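Local coordinates for uncharacterized protein (PDB 5IFF) that is a restriction DNA glycosylase, probably removing adenine bases from its recognition sequence, seen here as a tetramer bound to nonspecific double-stranded DNA, at residues A[62-65]-A[69-72]; A[102-107]-A[127-132]; A[114-117]-A[122-125]; A[154-159]-A[203-208]. The protein carries 2 engineered substitutions. All blocks are in the same frame, centred on the assembly; numbering follows the deposited sequence.

Contact 1: residues A[62-65]-A[69-72]; sequences YARD and DYEL
Y70 lays its ring against R64, and Y62 with L72 forms the second part of the contact. Both segments lie in the loop that joins strand 54-59 to helix 72-81, and the chain folds back on itself between them. Y70 CG stands opposite the backbone N (chi1 -179°), which turns one ring face to R64. R64 CB sits over that face, 3.7 Å from the ring centroid, as a CH-pi contact. The R64 chain then bends at chi3, and its guanidinium also passes over the rim of the ring. R64 NE is 3.5 Å from Y70 CE1, and the two flat groups are only 19° from parallel. The carbonyl O of A63 lies 3.5 Å from Y70 CD2. The opposite face of the ring is backed by CG of E71, the residue next in sequence. The hydroxyl of Y70 bonds to E2 and K24. A serine here would probably leave the R64 side chain without its flat support and free to turn. E71 takes the N-cap position of helix 72-81 and bonds through its carboxylate to W58 and S61. L72 starts the helix. Its CB meets Y62 CB at 4.3 Å, and its side chain also packs near I60, an adenine-binding residue. The Y62 ring leads away toward helix 203-216, where its OH bonds to H205 and D208. A CH-pi contact, a guanidinium nearly flat over the ring rim and apolar packing thus hold the crossing, while both tyrosine hydroxyls tie the loop to other parts of the chain.

Contact 2: residues A[102-107]-A[127-132]; sequences SYLEDK and VYPVAK
The backbones stay well apart, with K107 CA 7.0 Å from P129 CA, so K107, L104 and P129 meet through side chains. A short, weakly bonded helix, 104-107, packs on one face of strand 127-132. This strand belongs to the large curled antiparallel sheet, consistent with the half-pipe fold of the R.PabI family. L104 fills the gap between the two elements. Its CG stands opposite the backbone N (chi1 -170°), which sends the two methyl groups toward the strand. L104 CD1 touches P129 CB at 4.0 Å and A131 CB at 4.3 Å. The branch CD2 rests against the carbonyl O of P129. P129 and A131 alternate with V130, whose side chain leaves on the other face of the sheet. I143 and L145 of strand 140-147 extend the apolar patch under L104, and I123 of the third subunit also packs on it. K107 borders the patch with the aliphatic part of its chain. This chain slides past the proline ring in the opposite direction, bent at chi3 and chi4. Its charged NZ leads away and forms a salt bridge with E116 of the third subunit. Y128 and V130 to K132 pair with a strand of that same subunit, so the sheet continues across the interface. At the start of the helix, D106 turns back to the residue before it. The backbone N of Y103 donates to D106 OD2 over 3.0 Å, coming from above the carboxylate plane.

Contact 3: residues A[114-117]-A[122-125]; sequences TNEE and NIYE
Hydrogen bonds between T114, E116 and I123 hold the two segments. The carbonyl O of I123 takes two donors from T114. T114 OG1 gives a bond of 2.9 Å to I123 O, from above the carbonyl plane, and T114 N adds a weak one at 3.4 Å. In return I123 N donates to E116 O at 3.1 Å. T114 OG1 also accepts from E116 N at 3.0 Å, an ST turn that braces the corner at N115. A valine in place of T114 would probably cost I123 O its stronger bond from T114 and E116 N its acceptor. The bond from I123 N lies in the beta hairpin of strands 116-118 and 121-134, whereas T114 meets the same long strand from the end of strand 110-114. In the hairpin E117 and N122 form an antiparallel non-hydrogen-bonded pair with side chains lying alongside each other. Packing centres on I123, whose CB meets E116 CB at 4.1 Å. T114 CG2 crosses the E125 side chain near CD. E116 OE1 and E125 OE2 come within 4.5 Å, a like-charged pair probably eased by K107 and R110 of the third subunit, which form salt bridges to E116 and E125 respectively.

Contact 4: residues A[154-159]-A[203-208]; sequences YQSMVY and ETHKND
H205 turns the edge of its imidazole to S156, whose OG lies in the ring plane. The closest approach is 3.2 Å, from S156 OG to H205 CD2. Here helix 203-216 faces strand 154-163 of the curled antiparallel sheet, with the backbones far enough apart that one residue from each bridges the gap. S156 CA and H205 CA are 8.9 Å apart. H205 reaches across from the helix with CG opposite its carbonyl carbon (chi1 -78°). S156 holds OG between its backbone N and carbonyl carbon (chi1 47°), which sets the hydroxyl toward the ring edge. This hydroxyl is already held by the carboxylate of E105, in the short helix 104-107. F198 meets the imidazole edge-to-face. With ND1 engaged by Y62 and NE2 by a water, the ring is probably held at a set rotation. V158 lies two residues along the strand and points to the same side as S156. It is one of the residues that bind adenine, although no adenine is bound to this chain. Q59, another adenine-binding residue, has its side chain about 8 Å from that of H205. The contact therefore probably lies close to the adenine site. Between the contact and the bound DNA, the nearest atoms are about 7 Å apart. A197 and F198 of helix 188-201 pack on V158. The water links the two segments. It donates to S156 O at 3.0 Å and is hydrogen-bonded to H205 NE2, also at 3.0 Å.

Contact 2 is the most buried, contacts 1 and 4 are partly buried, and contact 3 lies on the surface, its centre about 33 Å from the chain centre. Contacts 2 and 3 share strand 121-134, and contact 3 is nested within the loop that contact 2 closes. Both meet the third subunit, where charged ends find their partners. Contact 1 packs an arginine on a tyrosine ring within one loop. Contact 2 is apolar, whereas contact 3 relies on backbone and hydroxyl bonds. Contact 4 joins helix 203-216 to the curled sheet through polar groups and a water. It touches contact 1 through Y62 and contact 2 through E105. These three lie near the adenine-binding residues; contact 3 does not.

Contact 1: residues A[62-65]-A[69-72]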
loop_
_atom_site.group_PDB
_atom_site.type_symbol
_atom_site.label_atom_id
_atom_site.label_comp_id
_atom_site.label_asym_id
_atom_site.label_seq_id
_atom_site.Cartn_x
_atom_site.Cartn_y
_atom_site.Cartn_z
ATOM N N TYR A 62 -20.514 -11.278 0.785
ATOM C CA TYR A 62 -21.179 -12.459 1.393
ATOM C C TYR A 62 -20.133 -13.556 1.736
ATOM O O TYR A 62 -20.461 -14.579 2.317
ATOM C CB TYR A 62 -22.281 -13.000 0.459
ATOM C CG TYR A 62 -21.845 -13.258 -0.981
ATOM C CD1 TYR A 62 -21.055 -14.354 -1.297
ATOM C CD2 TYR A 62 -22.225 -12.392 -2.019
ATOM C CE1 TYR A 62 -20.619 -14.610 -2.625
ATOM C CE2 TYR A 62 -21.809 -12.621 -3.353
ATOM C CZ TYR A 62 -21.017 -13.745 -3.646
ATOM O OH TYR A 62 -20.576 -14.004 -4.916
ATOM N N ALA A 63 -18.863 -13.329 1.392
ATOM C CA ALA A 63 -17.821 -14.304 1.692
ATOM C C ALA A 63 -16.519 -13.582 1.977
ATOM O O ALA A 63 -16.333 -12.420 1.561
ATOM C CB ALA A 63 -17.660 -15.303 0.539
ATOM N N ARG A 64 -15.670 -14.220 2.770
ATOM C CA ARG A 64 -14.320 -13.720 3.055
ATOM C C ARG A 64 -13.391 -14.922 3.236
ATOM O O ARG A 64 -13.715 -15.851 3.978
ATOM C CB ARG A 64 -14.290 -12.821 4.304
ATOM C CG ARG A 64 -12.868 -12.367 4.634
ATOM C CD ARG A 64 -12.771 -11.222 5.610
ATOM N NE ARG A 64 -13.086 -11.627 6.969
ATOM C CZ ARG A 64 -12.817 -10.898 8.041
ATOM N NH1 ARG A 64 -12.226 -9.716 7.921
ATOM N NH2 ARG A 64 -13.153 -11.357 9.239
ATOM N N ASP A 65 -12.259 -14.905 2.536
ATOM C CA ASP A 65 -11.269 -15.989 2.589
ATOM C C ASP A 65 -11.912 -17.281 2.127
ATOM O O ASP A 65 -11.626 -18.327 2.670
ATOM C CB ASP A 65 -10.692 -16.160 4.011
ATOM C CG ASP A 65 -10.148 -14.846 4.607
ATOM O OD1 ASP A 65 -9.551 -14.058 3.851
ATOM O OD2 ASP A 65 -10.314 -14.599 5.830
ATOM N N ASP A 69 -19.230 -16.980 5.999
ATOM C CA ASP A 69 -19.699 -16.535 7.322
ATOM C C ASP A 69 -19.240 -15.076 7.563
ATOM O O ASP A 69 -18.437 -14.793 8.460
ATOM C CB ASP A 69 -19.184 -17.460 8.427
ATOM C CG ASP A 69 -19.717 -17.081 9.809
ATOM O OD1 ASP A 69 -20.821 -16.490 9.890
ATOM O OD2 ASP A 69 -19.025 -17.386 10.814
ATOM N N TYR A 70 -19.711 -14.187 6.717
ATOM C CA TYR A 70 -19.164 -12.819 6.680
ATOM C C TYR A 70 -20.188 -11.872 6.155
ATOM O O TYR A 70 -20.759 -12.127 5.090
ATOM C CB TYR A 70 -17.927 -12.777 5.779
ATOM C CG TYR A 70 -17.247 -11.395 5.666
ATOM C CD1 TYR A 70 -16.592 -10.822 6.769
ATOM C CD2 TYR A 70 -17.219 -10.703 4.441
ATOM C CE1 TYR A 70 -15.942 -9.580 6.663
ATOM C CE2 TYR A 70 -16.550 -9.473 4.314
ATOM C CZ TYR A 70 -15.948 -8.900 5.431
ATOM O OH TYR A 70 -15.299 -7.679 5.305
ATOM N N GLU A 71 -20.448 -10.797 6.898
ATOM C CA GLU A 71 -21.435 -9.777 6.533
ATOM C C GLU A 71 -22.784 -10.378 6.098
ATOM O O GLU A 71 -23.487 -10.939 6.922
ATOM C CB GLU A 71 -20.857 -8.869 5.457
ATOM C CG GLU A 71 -19.619 -8.130 5.983
ATOM C CD GLU A 71 -19.123 -7.022 5.060
ATOM O OE1 GLU A 71 -19.305 -7.076 3.820
ATOM O OE2 GLU A 71 -18.496 -6.109 5.602
ATOM N N LEU A 72 -23.156 -10.245 4.826
ATOM C CA LEU A 72 -24.472 -10.701 4.436
ATOM C C LEU A 72 -24.648 -12.224 4.716
ATOM O O LEU A 72 -25.725 -12.622 5.099
ATOM C CB LEU A 72 -24.739 -10.417 2.936
ATOM C CG LEU A 72 -26.155 -10.824 2.459
ATOM C CD1 LEU A 72 -27.339 -10.067 3.159
ATOM C CD2 LEU A 72 -26.275 -10.635 0.937
#

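Contact 2: residues A[102-107]-A[127-132]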
loop_
_atom_site.group_PDB
_atom_site.type_symbol
_atom_site.label_atom_id
_atom_site.label_comp_id
_atom_site.label_asym_id
_atom_site.label_seq_id
_atom_site.Cartn_x
_atom_site.Cartn_y
_atom_site.Cartn_z
ATOM N N SER A 102 -30.395 -12.751 -17.049
ATOM C CA SER A 102 -29.666 -11.590 -17.552
ATOM C C SER A 102 -29.183 -10.774 -16.357
ATOM O O SER A 102 -29.840 -10.757 -15.318
ATOM C CB SER A 102 -30.557 -10.752 -18.461
ATOM O OG SER A 102 -29.852 -9.605 -18.856
ATOM N N TYR A 103 -28.037 -10.117 -16.499
ATOM C CA TYR A 103 -27.333 -9.555 -15.349
ATOM C C TYR A 103 -26.855 -8.153 -15.619
ATOM O O TYR A 103 -26.648 -7.782 -16.779
ATOM C CB TYR A 103 -26.132 -10.444 -14.981
ATOM C CG TYR A 103 -26.569 -11.887 -14.804
ATOM C CD1 TYR A 103 -27.134 -12.314 -13.611
ATOM C CD2 TYR A 103 -26.451 -12.805 -15.844
ATOM C CE1 TYR A 103 -27.591 -13.661 -13.457
ATOM C CE2 TYR A 103 -26.858 -14.118 -15.697
ATOM C CZ TYR A 103 -27.426 -14.540 -14.492
ATOM O OH TYR A 103 -27.873 -15.836 -14.330
ATOM N N LEU A 104 -26.612 -7.404 -14.547
ATOM C CA LEU A 104 -26.078 -6.062 -14.702
ATOM C C LEU A 104 -24.752 -6.082 -15.478
ATOM O O LEU A 104 -24.565 -5.300 -16.413
ATOM C CB LEU A 104 -25.890 -5.407 -13.348
ATOM C CG LEU A 104 -25.577 -3.919 -13.579
ATOM C CD1 LEU A 104 -26.805 -3.152 -14.076
ATOM C CD2 LEU A 104 -24.962 -3.324 -12.373
ATOM N N GLU A 105 -23.849 -7.004 -15.126
ATOM C CA GLU A 105 -22.579 -7.154 -15.869
ATOM C C GLU A 105 -22.782 -7.364 -17.378
ATOM O O GLU A 105 -21.961 -6.898 -18.161
ATOM C CB GLU A 105 -21.734 -8.304 -15.281
ATOM C CG GLU A 105 -21.001 -7.874 -13.992
ATOM C CD GLU A 105 -19.995 -8.900 -13.476
ATOM O OE1 GLU A 105 -19.563 -9.774 -14.281
ATOM O OE2 GLU A 105 -19.664 -8.850 -12.264
ATOM N N ASP A 106 -23.883 -7.998 -17.798
ATOM C CA ASP A 106 -24.158 -8.155 -19.232
ATOM C C ASP A 106 -24.314 -6.821 -19.996
ATOM O O ASP A 106 -24.081 -6.765 -21.209
ATOM C CB ASP A 106 -25.411 -8.978 -19.476
ATOM C CG ASP A 106 -25.320 -10.412 -18.896
ATOM O OD1 ASP A 106 -24.210 -10.881 -18.565
ATOM O OD2 ASP A 106 -26.385 -11.057 -18.773
ATOM N N LYS A 107 -24.717 -5.773 -19.290
ATOM C CA LYS A 107 -24.985 -4.483 -19.894
ATOM C C LYS A 107 -23.689 -3.799 -20.248
ATOM O O LYS A 107 -23.557 -3.207 -21.312
ATOM C CB LYS A 107 -25.797 -3.601 -18.951
ATOM C CG LYS A 107 -27.250 -3.954 -18.918
ATOM C CD LYS A 107 -27.991 -3.164 -17.862
ATOM C CE LYS A 107 -28.645 -1.936 -18.470
ATOM N NZ LYS A 107 -29.784 -2.286 -19.375
ATOM N N VAL A 127 -20.756 5.628 -20.303
ATOM C CA VAL A 127 -22.056 5.458 -19.662
ATOM C C VAL A 127 -22.077 4.130 -18.893
ATOM O O VAL A 127 -21.940 3.066 -19.499
ATOM C CB VAL A 127 -23.232 5.491 -20.691
ATOM C CG1 VAL A 127 -24.563 5.603 -19.980
ATOM C CG2 VAL A 127 -23.070 6.652 -21.693
ATOM N N TYR A 128 -22.188 4.228 -17.570
ATOM C CA TYR A 128 -22.154 3.079 -16.660
ATOM C C TYR A 128 -23.553 2.752 -16.129
ATOM O O TYR A 128 -24.234 3.635 -15.603
ATOM C CB TYR A 128 -21.254 3.357 -15.465
ATOM C CG TYR A 128 -19.787 3.467 -15.755
ATOM C CD1 TYR A 128 -19.265 4.573 -16.435
ATOM C CD2 TYR A 128 -18.908 2.482 -15.324
ATOM C CE1 TYR A 128 -17.910 4.670 -16.696
ATOM C CE2 TYR A 128 -17.552 2.577 -15.577
ATOM C CZ TYR A 128 -17.062 3.678 -16.260
ATOM O OH TYR A 128 -15.716 3.767 -16.502
ATOM N N PRO A 129 -23.973 1.479 -16.229
ATOM C CA PRO A 129 -25.313 1.132 -15.744
ATOM C C PRO A 129 -25.312 0.985 -14.217
ATOM O O PRO A 129 -24.359 0.435 -13.643
ATOM C CB PRO A 129 -25.594 -0.211 -16.436
ATOM C CG PRO A 129 -24.238 -0.874 -16.409
ATOM C CD PRO A 129 -23.217 0.281 -16.624
ATOM N N VAL A 130 -26.361 1.485 -13.573
ATOM C CA VAL A 130 -26.546 1.347 -12.142
ATOM C C VAL A 130 -27.924 0.748 -11.844
ATOM O O VAL A 130 -28.925 1.207 -12.382
ATOM C CB VAL A 130 -26.405 2.712 -11.466
ATOM C CG1 VAL A 130 -26.706 2.647 -9.983
ATOM C CG2 VAL A 130 -24.981 3.273 -11.702
ATOM N N ALA A 131 -27.974 -0.296 -11.019
ATOM C CA ALA A 131 -29.280 -0.830 -10.594
ATOM C C ALA A 131 -29.536 -0.327 -9.192
ATOM O O ALA A 131 -28.641 -0.375 -8.344
ATOM C CB ALA A 131 -29.300 -2.383 -10.626
ATOM N N LYS A 132 -30.752 0.118 -8.902
ATOM C CA LYS A 132 -30.976 0.673 -7.572
ATOM C C LYS A 132 -32.420 0.398 -7.087
ATOM O O LYS A 132 -33.354 0.465 -7.869
ATOM C CB LYS A 132 -30.658 2.186 -7.595
ATOM C CG LYS A 132 -30.811 2.922 -6.281
ATOM C CD LYS A 132 -30.592 4.461 -6.464
ATOM C CE LYS A 132 -31.394 5.252 -5.438
ATOM N NZ LYS A 132 -31.048 6.710 -5.274
#

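Contact 3: residues A[114-117]-A[122-125]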
loop_
_atom_site.group_PDB
_atom_site.type_symbol
_atom_site.label_atom_id
_atom_site.label_comp_id
_atom_site.label_asym_id
_atom_site.label_seq_id
_atom_site.Cartn_x
_atom_site.Cartn_y
_atom_site.Cartn_z
ATOM N N THR A 114 -21.164 12.657 -28.862
ATOM C CA THR A 114 -22.055 13.799 -28.775
ATOM C C THR A 114 -21.713 14.755 -29.901
ATOM O O THR A 114 -20.870 14.462 -30.752
ATOM C CB THR A 114 -21.919 14.527 -27.440
ATOM O OG1 THR A 114 -20.793 15.409 -27.511
ATOM C CG2 THR A 114 -21.690 13.525 -26.311
ATOM N N ASN A 115 -22.343 15.915 -29.900
ATOM C CA ASN A 115 -22.003 16.902 -30.889
ATOM C C ASN A 115 -21.335 18.114 -30.270
ATOM O O ASN A 115 -21.143 19.125 -30.934
ATOM C CB ASN A 115 -23.243 17.311 -31.660
ATOM C CG ASN A 115 -23.430 16.492 -32.902
ATOM O OD1 ASN A 115 -22.512 16.359 -33.711
ATOM N ND2 ASN A 115 -24.615 15.921 -33.057
ATOM N N GLU A 116 -20.988 18.004 -28.993
ATOM C CA GLU A 116 -20.327 19.097 -28.306
ATOM C C GLU A 116 -18.842 19.019 -28.581
ATOM O O GLU A 116 -18.289 17.932 -28.783
ATOM C CB GLU A 116 -20.578 19.057 -26.798
ATOM C CG GLU A 116 -21.975 18.630 -26.393
ATOM C CD GLU A 116 -22.048 18.196 -24.935
ATOM O OE1 GLU A 116 -22.837 17.279 -24.627
ATOM O OE2 GLU A 116 -21.313 18.765 -24.098
ATOM N N GLU A 117 -18.212 20.187 -28.613
ATOM C CA GLU A 117 -16.766 20.292 -28.616
ATOM C C GLU A 117 -16.392 21.209 -27.459
ATOM O O GLU A 117 -17.094 22.173 -27.188
ATOM C CB GLU A 117 -16.244 20.822 -29.965
ATOM C CG GLU A 117 -16.607 19.903 -31.148
ATOM C CD GLU A 117 -15.823 20.193 -32.434
ATOM O OE1 GLU A 117 -15.339 21.338 -32.586
ATOM O OE2 GLU A 117 -15.702 19.265 -33.283
ATOM N N ASN A 122 -13.380 17.022 -29.292
ATOM C CA ASN A 122 -14.649 16.302 -29.329
ATOM C C ASN A 122 -14.999 15.726 -27.963
ATOM O O ASN A 122 -14.137 15.175 -27.287
ATOM C CB ASN A 122 -14.611 15.180 -30.357
ATOM C CG ASN A 122 -14.710 15.694 -31.767
ATOM O OD1 ASN A 122 -15.238 16.777 -32.003
ATOM N ND2 ASN A 122 -14.215 14.918 -32.714
ATOM N N ILE A 123 -16.272 15.835 -27.591
ATOM C CA ILE A 123 -16.751 15.351 -26.307
ATOM C C ILE A 123 -17.466 14.021 -26.527
ATOM O O ILE A 123 -18.331 13.916 -27.410
ATOM C CB ILE A 123 -17.700 16.398 -25.618
ATOM C CG1 ILE A 123 -16.920 17.654 -25.204
ATOM C CG2 ILE A 123 -18.414 15.804 -24.401
ATOM C CD1 ILE A 123 -15.740 17.367 -24.255
ATOM N N TYR A 124 -17.071 13.015 -25.756
ATOM C CA TYR A 124 -17.765 11.723 -25.717
ATOM C C TYR A 124 -18.323 11.545 -24.316
ATOM O O TYR A 124 -17.967 12.291 -23.408
ATOM C CB TYR A 124 -16.837 10.554 -26.069
ATOM C CG TYR A 124 -16.384 10.587 -27.512
ATOM C CD1 TYR A 124 -17.045 9.853 -28.486
ATOM C CD2 TYR A 124 -15.312 11.397 -27.909
ATOM C CE1 TYR A 124 -16.638 9.904 -29.817
ATOM C CE2 TYR A 124 -14.901 11.455 -29.226
ATOM C CZ TYR A 124 -15.566 10.706 -30.176
ATOM O OH TYR A 124 -15.166 10.752 -31.494
ATOM N N GLU A 125 -19.212 10.573 -24.141
ATOM C CA GLU A 125 -19.714 10.267 -22.809
ATOM C C GLU A 125 -19.565 8.768 -22.544
ATOM O O GLU A 125 -20.014 7.963 -23.352
ATOM C CB GLU A 125 -21.173 10.724 -22.677
ATOM C CG GLU A 125 -21.338 12.212 -22.392
ATOM C CD GLU A 125 -22.809 12.709 -22.407
ATOM O OE1 GLU A 125 -23.691 12.040 -22.993
ATOM O OE2 GLU A 125 -23.076 13.785 -21.827
#

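Contact 4: residues A[154-159]-A[203-208]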
loop_
_atom_site.group_PDB
_atom_site.type_symbol
_atom_site.label_atom_id
_atom_site.label_comp_id
_atom_site.label_asym_id
_atom_site.label_seq_id
_atom_site.Cartn_x
_atom_site.Cartn_y
_atom_site.Cartn_z
ATOM N N TYR A 154 -15.872 -6.706 -16.345
ATOM C CA TYR A 154 -16.420 -5.763 -15.388
ATOM C C TYR A 154 -16.593 -6.466 -14.044
ATOM O O TYR A 154 -16.817 -7.678 -13.983
ATOM C CB TYR A 154 -17.759 -5.200 -15.873
ATOM C CG TYR A 154 -17.778 -4.810 -17.332
ATOM C CD1 TYR A 154 -17.184 -3.624 -17.763
ATOM C CD2 TYR A 154 -18.388 -5.626 -18.288
ATOM C CE1 TYR A 154 -17.200 -3.253 -19.104
ATOM C CE2 TYR A 154 -18.406 -5.261 -19.641
ATOM C CZ TYR A 154 -17.810 -4.070 -20.040
ATOM O OH TYR A 154 -17.818 -3.694 -21.373
ATOM N N GLN A 155 -16.446 -5.717 -12.966
ATOM C CA GLN A 155 -16.701 -6.270 -11.657
ATOM C C GLN A 155 -17.990 -5.613 -11.159
ATOM O O GLN A 155 -18.112 -4.398 -11.248
ATOM C CB GLN A 155 -15.539 -5.975 -10.727
ATOM C CG GLN A 155 -15.205 -7.051 -9.745
ATOM C CD GLN A 155 -13.830 -6.838 -9.153
ATOM O OE1 GLN A 155 -13.518 -5.755 -8.648
ATOM N NE2 GLN A 155 -12.987 -7.862 -9.235
ATOM N N SER A 156 -18.938 -6.379 -10.636
ATOM C CA SER A 156 -20.130 -5.731 -10.081
ATOM C C SER A 156 -19.966 -5.581 -8.584
ATOM O O SER A 156 -19.448 -6.482 -7.931
ATOM C CB SER A 156 -21.406 -6.530 -10.406
ATOM O OG SER A 156 -21.136 -7.901 -10.115
ATOM N N MET A 157 -20.429 -4.462 -8.009
ATOM C CA MET A 157 -20.337 -4.308 -6.555
ATOM C C MET A 157 -21.701 -3.952 -6.008
ATOM O O MET A 157 -22.407 -3.167 -6.611
ATOM C CB MET A 157 -19.325 -3.215 -6.169
ATOM C CG MET A 157 -17.834 -3.579 -6.598
ATOM S SD MET A 157 -16.611 -2.839 -5.508
ATOM C CE MET A 157 -16.932 -1.104 -5.801
ATOM N N VAL A 158 -22.074 -4.532 -4.869
ATOM C CA VAL A 158 -23.361 -4.239 -4.276
ATOM C C VAL A 158 -23.155 -3.373 -3.030
ATOM O O VAL A 158 -22.219 -3.622 -2.248
ATOM C CB VAL A 158 -24.128 -5.542 -3.904
ATOM C CG1 VAL A 158 -25.466 -5.191 -3.125
ATOM C CG2 VAL A 158 -24.432 -6.352 -5.178
ATOM N N TYR A 159 -24.012 -2.368 -2.854
ATOM C CA TYR A 159 -23.901 -1.396 -1.772
ATOM C C TYR A 159 -25.239 -1.370 -1.094
ATOM O O TYR A 159 -26.285 -1.481 -1.772
ATOM C CB TYR A 159 -23.626 0.040 -2.266
ATOM C CG TYR A 159 -22.210 0.294 -2.702
ATOM C CD1 TYR A 159 -21.765 -0.159 -3.935
ATOM C CD2 TYR A 159 -21.326 1.008 -1.891
ATOM C CE1 TYR A 159 -20.456 0.066 -4.344
ATOM C CE2 TYR A 159 -20.030 1.244 -2.290
ATOM C CZ TYR A 159 -19.606 0.777 -3.519
ATOM O OH TYR A 159 -18.331 0.992 -3.914
ATOM N N GLU A 203 -23.792 -13.708 -13.267
ATOM C CA GLU A 203 -24.107 -15.131 -13.145
ATOM C C GLU A 203 -23.272 -15.752 -12.032
ATOM O O GLU A 203 -23.727 -16.596 -11.291
ATOM C CB GLU A 203 -23.861 -15.880 -14.467
ATOM C CG GLU A 203 -24.319 -17.337 -14.395
ATOM C CD GLU A 203 -24.359 -18.034 -15.748
ATOM O OE1 GLU A 203 -24.010 -17.413 -16.761
ATOM O OE2 GLU A 203 -24.755 -19.214 -15.784
ATOM N N THR A 204 -22.024 -15.336 -11.915
ATOM C CA THR A 204 -21.162 -15.896 -10.887
ATOM C C THR A 204 -21.679 -15.578 -9.488
ATOM O O THR A 204 -21.709 -16.451 -8.596
ATOM C CB THR A 204 -19.719 -15.377 -11.036
ATOM O OG1 THR A 204 -19.194 -15.846 -12.286
ATOM C CG2 THR A 204 -18.844 -15.941 -9.920
ATOM N N HIS A 205 -22.108 -14.329 -9.296
ATOM C CA HIS A 205 -22.665 -13.970 -7.990
ATOM C C HIS A 205 -23.924 -14.771 -7.710
ATOM O O HIS A 205 -24.096 -15.240 -6.596
ATOM C CB HIS A 205 -22.985 -12.467 -7.901
ATOM C CG HIS A 205 -21.782 -11.595 -7.670
ATOM N ND1 HIS A 205 -20.797 -11.916 -6.752
ATOM C CD2 HIS A 205 -21.390 -10.443 -8.261
ATOM C CE1 HIS A 205 -19.850 -10.975 -6.794
ATOM N NE2 HIS A 205 -20.196 -10.074 -7.696
ATOM N N LYS A 206 -24.791 -14.902 -8.710
ATOM C CA LYS A 206 -26.035 -15.693 -8.527
ATOM C C LYS A 206 -25.708 -17.144 -8.111
ATOM O O LYS A 206 -26.326 -17.716 -7.180
ATOM C CB LYS A 206 -26.867 -15.698 -9.831
ATOM C CG LYS A 206 -28.143 -16.573 -9.695
ATOM C CD LYS A 206 -29.045 -16.562 -10.949
ATOM C CE LYS A 206 -28.835 -17.770 -11.784
ATOM N NZ LYS A 206 -29.799 -17.865 -12.983
ATOM N N ASN A 207 -24.758 -17.747 -8.827
ATOM C CA ASN A 207 -24.370 -19.113 -8.532
ATOM C C ASN A 207 -23.887 -19.212 -7.110
ATOM O O ASN A 207 -24.227 -20.174 -6.408
ATOM C CB ASN A 207 -23.271 -19.597 -9.503
ATOM C CG ASN A 207 -23.803 -19.789 -10.917
ATOM O OD1 ASN A 207 -25.017 -19.925 -11.138
ATOM N ND2 ASN A 207 -22.906 -19.829 -11.873
ATOM N N ASP A 208 -23.117 -18.204 -6.679
ATOM C CA ASP A 208 -22.619 -18.201 -5.306
ATOM C C ASP A 208 -23.764 -18.142 -4.317
ATOM O O ASP A 208 -23.752 -18.870 -3.324
ATOM C CB ASP A 208 -21.686 -17.032 -5.010
ATOM C CG ASP A 208 -20.321 -17.175 -5.648
ATOM O OD1 ASP A 208 -19.951 -18.306 -6.067
ATOM O OD2 ASP A 208 -19.608 -16.141 -5.664
HETATM O O HOH W 1 -17.907 -8.794 -9.153
#